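Local coordinates for tegumental protein 20.8 kDa (Clonorchis sinensis, PDB 5X2D), which is a tegumental-allergen-like protein thought to bind calcium, represented here by its dynein-light-chain-like domain alone, at residues I22-Q34 with F79-W91. Residues are numbered along the deposited sequence; the frame is centred on the assembly and turned at random.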
ATOM      1  N   ILE A  22      16.249   8.970   4.276  1.00101.79           N
ATOM      2  CA  ILE A  22      15.505   7.729   4.353  1.00 86.07           C
ATOM      3  C   ILE A  22      16.419   6.567   3.947  1.00 87.79           C
ATOM      4  O   ILE A  22      16.351   5.491   4.553  1.00 79.25           O
ATOM      5  CB  ILE A  22      14.232   7.805   3.509  1.00 72.94           C
ATOM      6  CG1 ILE A  22      13.128   8.485   4.335  1.00 71.26           C
ATOM      7  CG2 ILE A  22      13.801   6.424   3.046  1.00 81.63           C
ATOM      8  CD1 ILE A  22      11.922   8.974   3.543  1.00 68.66           C
ATOM      9  N   ALA A  23      17.277   6.787   2.943  1.00 79.89           N
ATOM     10  CA  ALA A  23      18.272   5.772   2.540  1.00 90.72           C
ATOM     11  C   ALA A  23      19.154   5.393   3.722  1.00 97.76           C
ATOM     12  O   ALA A  23      19.217   4.231   4.136  1.00 86.96           O
ATOM     13  CB  ALA A  23      19.132   6.270   1.414  1.00 93.50           C
ATOM     14  N   ARG A  24      19.820   6.416   4.253  1.00102.54           N
ATOM     15  CA  ARG A  24      20.703   6.325   5.410  1.00115.23           C
ATOM     16  C   ARG A  24      20.145   5.540   6.600  1.00113.89           C
ATOM     17  O   ARG A  24      20.831   4.690   7.160  1.00117.76           O
ATOM     18  CB  ARG A  24      21.022   7.749   5.873  1.00128.22           C
ATOM     19  CG  ARG A  24      22.468   8.195   5.763  1.00138.50           C
ATOM     20  CD  ARG A  24      23.296   7.641   6.914  1.00149.86           C
ATOM     21  NE  ARG A  24      24.643   8.209   6.938  1.00153.94           N
ATOM     22  CZ  ARG A  24      25.512   8.036   7.930  1.00154.67           C
ATOM     23  NH1 ARG A  24      25.187   7.292   8.978  1.00158.04           N
ATOM     24  NH2 ARG A  24      26.713   8.593   7.864  1.00150.75           N
ATOM     25  N   GLU A  25      18.907   5.829   6.987  1.00 98.78           N
ATOM     26  CA  GLU A  25      18.312   5.188   8.145  1.00 94.45           C
ATOM     27  C   GLU A  25      17.882   3.757   7.823  1.00102.29           C
ATOM     28  O   GLU A  25      17.978   2.860   8.668  1.00114.11           O
ATOM     29  CB  GLU A  25      17.115   6.021   8.646  1.00 94.62           C
ATOM     30  CG  GLU A  25      16.348   5.422   9.814  1.00 95.36           C
ATOM     31  CD  GLU A  25      17.109   5.559  11.134  1.00106.38           C
ATOM     32  OE1 GLU A  25      18.183   6.222  11.140  1.00105.05           O
ATOM     33  OE2 GLU A  25      16.618   5.022  12.164  1.00107.48           O
ATOM     34  N   THR A  26      17.442   3.549   6.585  1.00 91.79           N
ATOM     35  CA  THR A  26      16.899   2.259   6.149  1.00 89.20           C
ATOM     36  C   THR A  26      17.919   1.147   5.866  1.00 88.19           C
ATOM     37  O   THR A  26      17.839   0.065   6.434  1.00 89.94           O
ATOM     38  CB  THR A  26      16.095   2.450   4.860  1.00 91.69           C
ATOM     39  OG1 THR A  26      15.025   3.353   5.114  1.00 94.71           O
ATOM     40  CG2 THR A  26      15.538   1.142   4.347  1.00 93.36           C
ATOM     41  N   ILE A  27      18.900   1.440   5.022  1.00 89.11           N
ATOM     42  CA  ILE A  27      19.777   0.405   4.486  1.00 99.78           C
ATOM     43  C   ILE A  27      20.520  -0.410   5.545  1.00109.42           C
ATOM     44  O   ILE A  27      20.673  -1.621   5.385  1.00108.28           O
ATOM     45  CB  ILE A  27      20.816   0.991   3.506  1.00 92.66           C
ATOM     46  CG1 ILE A  27      20.124   1.756   2.392  1.00 89.51           C
ATOM     47  CG2 ILE A  27      21.581  -0.102   2.832  1.00 95.87           C
ATOM     48  CD1 ILE A  27      21.055   2.642   1.643  1.00 89.83           C
ATOM     49  N   PRO A  28      21.004   0.234   6.623  1.00121.52           N
ATOM     50  CA  PRO A  28      21.621  -0.664   7.608  1.00125.16           C
ATOM     51  C   PRO A  28      20.655  -1.609   8.342  1.00121.74           C
ATOM     52  O   PRO A  28      20.981  -2.789   8.467  1.00135.33           O
ATOM     53  CB  PRO A  28      22.284   0.311   8.593  1.00121.29           C
ATOM     54  CG  PRO A  28      21.571   1.609   8.396  1.00118.69           C
ATOM     55  CD  PRO A  28      21.259   1.650   6.939  1.00117.67           C
ATOM     56  N   ILE A  29      19.506  -1.133   8.815  1.00106.09           N
ATOM     57  CA  ILE A  29      18.666  -1.999   9.642  1.00113.14           C
ATOM     58  C   ILE A  29      17.576  -2.780   8.891  1.00119.29           C
ATOM     59  O   ILE A  29      16.988  -3.709   9.452  1.00120.07           O
ATOM     60  CB  ILE A  29      17.995  -1.202  10.789  1.00109.80           C
ATOM     61  CG1 ILE A  29      17.196  -0.014  10.254  1.00 98.21           C
ATOM     62  CG2 ILE A  29      19.055  -0.682  11.744  1.00114.16           C
ATOM     63  CD1 ILE A  29      16.270   0.601  11.281  1.00 92.11           C
ATOM     64  N   ALA A  30      17.298  -2.410   7.642  1.00117.99           N
ATOM     65  CA  ALA A  30      16.213  -3.049   6.883  1.00119.52           C
ATOM     66  C   ALA A  30      16.498  -4.493   6.414  1.00119.77           C
ATOM     67  O   ALA A  30      15.693  -5.386   6.669  1.00121.52           O
ATOM     68  CB  ALA A  30      15.812  -2.172   5.694  1.00120.43           C
ATOM     69  N   PRO A  31      17.626  -4.732   5.714  1.00121.42           N
ATOM     70  CA  PRO A  31      17.903  -6.094   5.223  1.00124.45           C
ATOM     71  C   PRO A  31      18.097  -7.163   6.307  1.00130.03           C
ATOM     72  O   PRO A  31      18.049  -8.362   6.003  1.00122.00           O
ATOM     73  CB  PRO A  31      19.207  -5.922   4.437  1.00122.20           C
ATOM     74  CG  PRO A  31      19.812  -4.674   4.954  1.00120.45           C
ATOM     75  CD  PRO A  31      18.661  -3.785   5.269  1.00117.67           C
ATOM     76  N   GLY A  32      18.322  -6.742   7.545  1.00142.90           N
ATOM     77  CA  GLY A  32      18.472  -7.683   8.636  1.00147.33           C
ATOM     78  C   GLY A  32      17.187  -8.406   8.979  1.00148.54           C
ATOM     79  O   GLY A  32      17.211  -9.559   9.412  1.00159.19           O
ATOM     80  N   ALA A  33      16.056  -7.745   8.765  1.00117.02           N
ATOM     81  CA  ALA A  33      14.790  -8.282   9.254  1.00111.82           C
ATOM     82  C   ALA A  33      14.025  -9.166   8.243  1.00120.84           C
ATOM     83  O   ALA A  33      13.663  -8.692   7.155  1.00115.80           O
ATOM     84  CB  ALA A  33      13.902  -7.140   9.728  1.00114.48           C
ATOM     85  N   GLN A  34      13.778 -10.438   8.634  1.00134.70           N
ATOM     86  CA  GLN A  34      13.061 -11.464   7.814  1.00117.91           C
ATOM     87  C   GLN A  34      11.748 -11.954   8.410  1.00108.69           C
ATOM     88  O   GLN A  34      10.809 -12.225   7.662  1.00106.73           O
ATOM     89  CB  GLN A  34      13.829 -12.759   7.488  1.00113.44           C
ATOM     90  CG  GLN A  34      15.032 -12.826   6.563  1.00116.22           C
ATOM     91  CD  GLN A  34      14.763 -12.262   5.181  1.00118.32           C
ATOM     92  OE1 GLN A  34      15.328 -12.681   4.175  1.00134.40           O
ATOM     93  NE2 GLN A  34      14.148 -11.113   5.188  1.00124.54           N
ATOM     94  N   PHE A  79       7.541   8.540  -0.907  1.00 70.76           N
ATOM     95  CA  PHE A  79       8.765   8.009  -1.473  1.00 70.77           C
ATOM     96  C   PHE A  79       8.580   6.509  -1.642  1.00 73.62           C
ATOM     97  O   PHE A  79       8.060   5.854  -0.738  1.00 68.98           O
ATOM     98  CB  PHE A  79       9.928   8.341  -0.539  1.00 66.60           C
ATOM     99  CG  PHE A  79      11.269   7.899  -1.025  1.00 73.26           C
ATOM    100  CD1 PHE A  79      11.513   7.705  -2.378  1.00 78.95           C
ATOM    101  CD2 PHE A  79      12.310   7.725  -0.115  1.00 71.66           C
ATOM    102  CE1 PHE A  79      12.777   7.327  -2.819  1.00 77.21           C
ATOM    103  CE2 PHE A  79      13.569   7.351  -0.538  1.00 67.54           C
ATOM    104  CZ  PHE A  79      13.811   7.158  -1.901  1.00 69.77           C
ATOM    105  N   GLN A  80       8.954   5.953  -2.790  1.00 72.66           N
ATOM    106  CA  GLN A  80       8.791   4.509  -2.967  1.00 77.05           C
ATOM    107  C   GLN A  80      10.027   3.918  -3.620  1.00 77.62           C
ATOM    108  O   GLN A  80      10.330   4.265  -4.740  1.00 79.21           O
ATOM    109  CB  GLN A  80       7.541   4.196  -3.801  1.00 74.51           C
ATOM    110  CG  GLN A  80       6.235   4.679  -3.172  1.00 63.05           C
ATOM    111  CD  GLN A  80       5.006   4.223  -3.928  1.00 64.29           C
ATOM    112  OE1 GLN A  80       5.092   3.416  -4.839  1.00 85.88           O
ATOM    113  NE2 GLN A  80       3.864   4.796  -3.598  1.00 77.23           N
ATOM    114  N   PHE A  81      10.726   3.015  -2.934  1.00 76.71           N
ATOM    115  CA  PHE A  81      11.989   2.489  -3.445  1.00 66.85           C
ATOM    116  C   PHE A  81      12.222   1.028  -3.091  1.00 75.86           C
ATOM    117  O   PHE A  81      11.788   0.561  -2.030  1.00 69.20           O
ATOM    118  CB  PHE A  81      13.158   3.313  -2.910  1.00 65.83           C
ATOM    119  CG  PHE A  81      13.374   3.173  -1.431  1.00 70.59           C
ATOM    120  CD1 PHE A  81      12.684   3.992  -0.528  1.00 72.65           C
ATOM    121  CD2 PHE A  81      14.257   2.224  -0.929  1.00 67.18           C
ATOM    122  CE1 PHE A  81      12.874   3.856   0.847  1.00 75.58           C
ATOM    123  CE2 PHE A  81      14.452   2.085   0.453  1.00 73.30           C
ATOM    124  CZ  PHE A  81      13.763   2.901   1.337  1.00 75.68           C
ATOM    125  N   GLU A  82      12.965   0.333  -3.959  1.00 92.77           N
ATOM    126  CA  GLU A  82      13.324  -1.084  -3.778  1.00 92.60           C
ATOM    127  C   GLU A  82      14.746  -1.187  -3.248  1.00 88.11           C
ATOM    128  O   GLU A  82      15.665  -0.609  -3.812  1.00100.25           O
ATOM    129  CB  GLU A  82      13.231  -1.874  -5.092  1.00 96.61           C
ATOM    130  CG  GLU A  82      11.884  -1.823  -5.796  1.00108.67           C
ATOM    131  CD  GLU A  82      11.870  -2.624  -7.092  1.00126.74           C
ATOM    132  OE1 GLU A  82      12.827  -3.399  -7.334  1.00132.89           O
ATOM    133  OE2 GLU A  82      10.903  -2.470  -7.873  1.00131.29           O
ATOM    134  N   LEU A  83      14.912  -1.885  -2.139  1.00 76.56           N
ATOM    135  CA  LEU A  83      16.237  -2.156  -1.601  1.00 84.74           C
ATOM    136  C   LEU A  83      16.393  -3.675  -1.420  1.00 95.56           C
ATOM    137  O   LEU A  83      15.710  -4.301  -0.578  1.00 82.97           O
ATOM    138  CB  LEU A  83      16.452  -1.408  -0.285  1.00 82.67           C
ATOM    139  CG  LEU A  83      17.761  -1.606   0.481  1.00 86.27           C
ATOM    140  CD1 LEU A  83      18.857  -0.758  -0.135  1.00 89.78           C
ATOM    141  CD2 LEU A  83      17.547  -1.220   1.937  1.00 84.82           C
ATOM    142  N   TYR A  84      17.280  -4.244  -2.240  1.00100.54           N
ATOM    143  CA  TYR A  84      17.521  -5.678  -2.282  1.00 87.91           C
ATOM    144  C   TYR A  84      16.234  -6.465  -2.566  1.00 93.19           C
ATOM    145  O   TYR A  84      15.907  -7.446  -1.868  1.00100.89           O
ATOM    146  CB  TYR A  84      18.158  -6.125  -0.971  1.00 91.13           C
ATOM    147  CG  TYR A  84      19.467  -5.438  -0.638  1.00 95.25           C
ATOM    148  CD1 TYR A  84      20.392  -5.138  -1.626  1.00 94.02           C
ATOM    149  CD2 TYR A  84      19.769  -5.068   0.670  1.00 99.94           C
ATOM    150  CE1 TYR A  84      21.596  -4.507  -1.322  1.00 93.77           C
ATOM    151  CE2 TYR A  84      20.968  -4.432   0.983  1.00 98.58           C
ATOM    152  CZ  TYR A  84      21.873  -4.156  -0.016  1.00 93.03           C
ATOM    153  OH  TYR A  84      23.056  -3.523   0.292  1.00 87.30           O
ATOM    154  N   ASN A  85      15.506  -6.026  -3.591  1.00 95.87           N
ATOM    155  CA  ASN A  85      14.229  -6.635  -3.983  1.00114.44           C
ATOM    156  C   ASN A  85      13.198  -6.754  -2.844  1.00118.25           C
ATOM    157  O   ASN A  85      12.478  -7.755  -2.740  1.00113.11           O
ATOM    158  CB  ASN A  85      14.470  -8.016  -4.604  1.00126.22           C
ATOM    159  CG  ASN A  85      13.579  -8.278  -5.809  1.00134.18           C
ATOM    160  OD1 ASN A  85      12.926  -7.368  -6.320  1.00137.83           O
ATOM    161  ND2 ASN A  85      13.573  -9.519  -6.286  1.00137.16           N
ATOM    162  N   ARG A  86      13.143  -5.726  -1.997  1.00109.75           N
ATOM    163  CA  ARG A  86      12.052  -5.547  -1.043  1.00101.34           C
ATOM    164  C   ARG A  86      11.642  -4.082  -1.083  1.00108.70           C
ATOM    165  O   ARG A  86      12.457  -3.201  -0.806  1.00110.76           O
ATOM    166  CB  ARG A  86      12.473  -5.963   0.364  1.00 94.08           C
ATOM    167  CG  ARG A  86      11.425  -6.791   1.074  1.00 94.93           C
ATOM    168  CD  ARG A  86      12.003  -7.629   2.213  1.00 93.36           C
ATOM    169  NE  ARG A  86      12.629  -6.824   3.263  1.00100.12           N
ATOM    170  CZ  ARG A  86      13.130  -7.326   4.393  1.00104.81           C
ATOM    171  NH1 ARG A  86      13.062  -8.631   4.634  1.00 99.87           N
ATOM    172  NH2 ARG A  86      13.689  -6.523   5.292  1.00108.28           N
ATOM    173  N   ALA A  87      10.393  -3.816  -1.452  1.00106.73           N
ATOM    174  CA  ALA A  87       9.945  -2.436  -1.655  1.00 94.07           C
ATOM    175  C   ALA A  87       9.540  -1.769  -0.360  1.00 83.94           C
ATOM    176  O   ALA A  87       8.971  -2.404   0.533  1.00 77.26           O
ATOM    177  CB  ALA A  87       8.783  -2.380  -2.646  1.00 89.45           C
ATOM    178  N   TYR A  88       9.808  -0.467  -0.294  1.00 79.42           N
ATOM    179  CA  TYR A  88       9.465   0.355   0.851  1.00 71.21           C
ATOM    180  C   TYR A  88       8.623   1.536   0.398  1.00 79.19           C
ATOM    181  O   TYR A  88       9.038   2.311  -0.465  1.00 95.08           O
ATOM    182  CB  TYR A  88      10.733   0.829   1.572  1.00 82.43           C
ATOM    183  CG  TYR A  88      11.535  -0.316   2.150  1.00 91.18           C
ATOM    184  CD1 TYR A  88      12.467  -0.998   1.377  1.00100.12           C
ATOM    185  CD2 TYR A  88      11.324  -0.751   3.460  1.00 91.81           C
ATOM    186  CE1 TYR A  88      13.186  -2.056   1.895  1.00103.48           C
ATOM    187  CE2 TYR A  88      12.038  -1.813   3.986  1.00101.47           C
ATOM    188  CZ  TYR A  88      12.969  -2.463   3.198  1.00110.69           C
ATOM    189  OH  TYR A  88      13.686  -3.529   3.709  1.00123.73           O
ATOM    190  N   LEU A  89       7.431   1.668   0.962  1.00 76.94           N
ATOM    191  CA  LEU A  89       6.556   2.779   0.616  1.00 77.56           C
ATOM    192  C   LEU A  89       6.410   3.749   1.795  1.00 78.83           C
ATOM    193  O   LEU A  89       6.048   3.340   2.914  1.00 75.89           O
ATOM    194  CB  LEU A  89       5.173   2.270   0.171  1.00 76.67           C
ATOM    195  CG  LEU A  89       5.087   1.622  -1.212  1.00 78.68           C
ATOM    196  CD1 LEU A  89       5.438   0.171  -1.096  1.00 77.10           C
ATOM    197  CD2 LEU A  89       3.727   1.788  -1.862  1.00 74.06           C
ATOM    198  N   PHE A  90       6.703   5.025   1.557  1.00 74.23           N
ATOM    199  CA  PHE A  90       6.483   6.047   2.575  1.00 79.20           C
ATOM    200  C   PHE A  90       5.396   7.021   2.147  1.00 84.40           C
ATOM    201  O   PHE A  90       5.387   7.489   1.000  1.00 83.85           O
ATOM    202  CB  PHE A  90       7.774   6.805   2.887  1.00 67.16           C
ATOM    203  CG  PHE A  90       8.821   5.955   3.557  1.00 74.68           C
ATOM    204  CD1 PHE A  90       9.524   4.982   2.829  1.00 74.93           C
ATOM    205  CD2 PHE A  90       9.095   6.102   4.913  1.00 67.91           C
ATOM    206  CE1 PHE A  90      10.498   4.191   3.439  1.00 80.18           C
ATOM    207  CE2 PHE A  90      10.063   5.313   5.536  1.00 87.25           C
ATOM    208  CZ  PHE A  90      10.767   4.351   4.795  1.00 85.84           C
ATOM    209  N   TRP A  91       4.480   7.295   3.078  1.00 78.44           N
ATOM    210  CA  TRP A  91       3.447   8.315   2.941  1.00 82.03           C
ATOM    211  C   TRP A  91       3.389   9.144   4.199  1.00 78.21           C
ATOM    212  O   TRP A  91       3.073   8.615   5.257  1.00 84.98           O
ATOM    213  CB  TRP A  91       2.048   7.719   2.764  1.00 93.46           C
ATOM    214  CG  TRP A  91       1.768   6.948   1.539  1.00107.32           C
ATOM    215  CD1 TRP A  91       1.780   7.407   0.257  1.00107.31           C
ATOM    216  CD2 TRP A  91       1.361   5.575   1.475  1.00118.00           C
ATOM    217  NE1 TRP A  91       1.427   6.398  -0.608  1.00114.60           N
ATOM    218  CE2 TRP A  91       1.167   5.262   0.115  1.00115.80           C
ATOM    219  CE3 TRP A  91       1.150   4.580   2.436  1.00123.55           C
ATOM    220  CZ2 TRP A  91       0.776   3.998  -0.311  1.00109.70           C
ATOM    221  CZ3 TRP A  91       0.763   3.330   2.013  1.00120.51           C
ATOM    222  CH2 TRP A  91       0.574   3.054   0.651  1.00115.49           C
TER
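This is a buried helix-on-sheet contact in the dynein-light-chain-like domain. Helix 16-29 and the turn that follows pack on the beta-hairpin formed by strands 78-83 and 87-92, the two central strands of the antiparallel sheet. The axes of helix 22-29 and strand 79-83 are 10.6 Å apart and cross at -33°, so the helix runs roughly along the strand.

Ile22 sets its CG2 methyl among the rings of Phe79, Phe81 and Phe90. This methyl is anti to the backbone N (CG1 has chi1 -84°) and faces the sheet. Ile22 CG2 lies 3.5 Å from CE1 of Phe81, sits at the edge of the Phe79 ring, and covers one face of Phe90. One turn on, Thr26 points CG2 at the edge of the Phe81 ring, 3.9 Å from CZ of Phe81. Thr26 OG1 bonds back to the carbonyl of Ile22, 2.6 Å from Ile22 O, which gives the hydroxyl of this buried residue a backbone partner. Leu83 crosses Ile27 at about a right angle, with CD1 of Leu83 3.8 Å from CG1 of Ile27. Ile27 also touches Ile7 of strand 7-13.

Ala30 to Ala33 form a type I turn. Pro31 CB rests at the edge of the Tyr84 ring. Ala30 CB lies against the hydroxyl end of Tyr88, which receives weak bonds from Arg86 NE and NH2. Arg86 also touches Asp64. A bend at chi3 (61°) turns its guanidinium toward the turn. The group grips one backbone oxygen end-on, in the carbonyl plane: Arg86 NH1 is 2.6 Å and NH2 2.9 Å from Ala33 O.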